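PDB 6Y1Y: CheA from Treponema denticola, which probably relays sensory signals from chemoreceptors to the flagellar motors as an autophosphorylating histidine kinase, represented here by its dimerization domain. Local coordinates for residues Gly112-Ser115 and Gly116-Glu120. Residues are numbered along the deposited sequence; the frame is centred on the assembly and turned at random.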
# COMPACT_ATOMS: atom_id res chain seq x y z
N GLY B 112 -2.27 -19.74 1.34
CA GLY B 112 -1.93 -20.73 0.33
C GLY B 112 -1.65 -22.09 0.92
O GLY B 112 -2.12 -23.11 0.40
N ARG B 113 -0.93 -22.14 2.04
CA ARG B 113 -0.66 -23.42 2.68
C ARG B 113 -1.95 -24.05 3.19
O ARG B 113 -2.19 -25.25 2.98
CB ARG B 113 0.35 -23.25 3.82
CG ARG B 113 0.68 -24.56 4.52
CD ARG B 113 1.41 -24.36 5.84
NE ARG B 113 0.66 -23.52 6.77
CZ ARG B 113 -0.39 -23.94 7.48
NH1 ARG B 113 -0.82 -25.20 7.37
NH2 ARG B 113 -1.00 -23.11 8.31
N ILE B 114 -2.79 -23.26 3.85
CA ILE B 114 -4.04 -23.79 4.39
C ILE B 114 -4.93 -24.29 3.26
O ILE B 114 -5.54 -25.36 3.36
CB ILE B 114 -4.74 -22.72 5.25
CG1 ILE B 114 -3.90 -22.39 6.47
CG2 ILE B 114 -6.12 -23.21 5.68
CD1 ILE B 114 -4.23 -21.04 7.05
N SER B 115 -5.00 -23.53 2.16
CA SER B 115 -5.87 -23.92 1.05
C SER B 115 -5.44 -25.24 0.43
O SER B 115 -6.28 -26.05 0.04
CB SER B 115 -5.90 -22.82 -0.01
OG SER B 115 -4.72 -22.83 -0.79
N GLY B 116 -4.13 -25.48 0.35
CA GLY B 116 -3.65 -26.78 -0.11
C GLY B 116 -4.07 -27.90 0.82
O GLY B 116 -4.48 -28.97 0.37
N GLU B 117 -3.98 -27.67 2.13
CA GLU B 117 -4.41 -28.67 3.10
C GLU B 117 -5.91 -28.89 3.05
O GLU B 117 -6.39 -30.02 3.18
CB GLU B 117 -3.97 -28.26 4.50
CG GLU B 117 -2.47 -28.37 4.75
CD GLU B 117 -2.11 -28.23 6.22
OE1 GLU B 117 -2.47 -27.20 6.83
OE2 GLU B 117 -1.46 -29.15 6.76
N LEU B 118 -6.69 -27.81 2.89
CA LEU B 118 -8.13 -27.94 2.76
C LEU B 118 -8.51 -28.78 1.55
O LEU B 118 -9.43 -29.60 1.62
CB LEU B 118 -8.79 -26.56 2.66
CG LEU B 118 -9.04 -25.77 3.94
CD1 LEU B 118 -9.37 -24.33 3.57
CD2 LEU B 118 -10.14 -26.37 4.79
N GLN B 119 -7.81 -28.58 0.43
CA GLN B 119 -8.15 -29.30 -0.79
C GLN B 119 -7.99 -30.80 -0.59
O GLN B 119 -8.90 -31.58 -0.88
CB GLN B 119 -7.27 -28.81 -1.94
CG GLN B 119 -7.70 -29.30 -3.30
CD GLN B 119 -7.32 -28.31 -4.39
OE1 GLN B 119 -8.09 -27.42 -4.73
NE2 GLN B 119 -6.12 -28.47 -4.94
N GLU B 120 -6.84 -31.22 -0.05
CA GLU B 120 -6.64 -32.64 0.19
C GLU B 120 -7.53 -33.14 1.32
O GLU B 120 -8.06 -34.25 1.26
CB GLU B 120 -5.17 -32.92 0.49
CG GLU B 120 -4.22 -32.45 -0.61
CD GLU B 120 -4.14 -33.41 -1.78
OE1 GLU B 120 -4.92 -34.39 -1.82
OE2 GLU B 120 -3.28 -33.19 -2.67
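Arg113 swings CG opposite its amide nitrogen (chi1 -179°) and then folds at chi3, which brings NH1 round to Glu117 one helical turn on, whose CG lies beside its own backbone N and whose chain then runs out extended. The resulting i to i+4 salt bridge is short, NH1 of Arg113 standing 2.6 Å from OE1 of Glu117. OE1 sits at the guanidinium edge, close to its plane, while the second oxygen, OE2, is 4.0 Å from Arg113 NH1; with the two planes 78° apart, one oxygen carries the pairing and a flat two-pronged bridge is ruled out. The other terminal nitrogen, Arg113 NH2, pairs with Glu19 of helix 7-67 and bonds to the side chain of Asn110, which should restrict rotation of the group.

The amides of Gly116 to Gln119 each donate to the carbonyl four residues back, the shortest of these bonds being Leu118 N to Ile114 O at 2.7 Å. Gly112 O accepts twice, from Gly116 N at 3.1 Å and from Ser115 OG at 2.9 Å, both reaching the same face of its carbonyl plane. A chi1 of 77° turns the serine hydroxyl back along the helix to that carbonyl, giving this buried side chain a polar partner within its own helix.

Ile114 and Leu118 point the same way into the bundle, CG2 of Ile114 lying 4.0 Å from CD1 of Leu118. Both pack on Thr20 of helix 7-67, and Leu118 also meets Val17 of the second subunit, as expected for the helical bundle of a CheA dimerization domain. Arg113, shared between Glu117 and Glu19, ties helix 93-125 to helix 7-67, and its positive charge is probably largely offset by the two carboxylates.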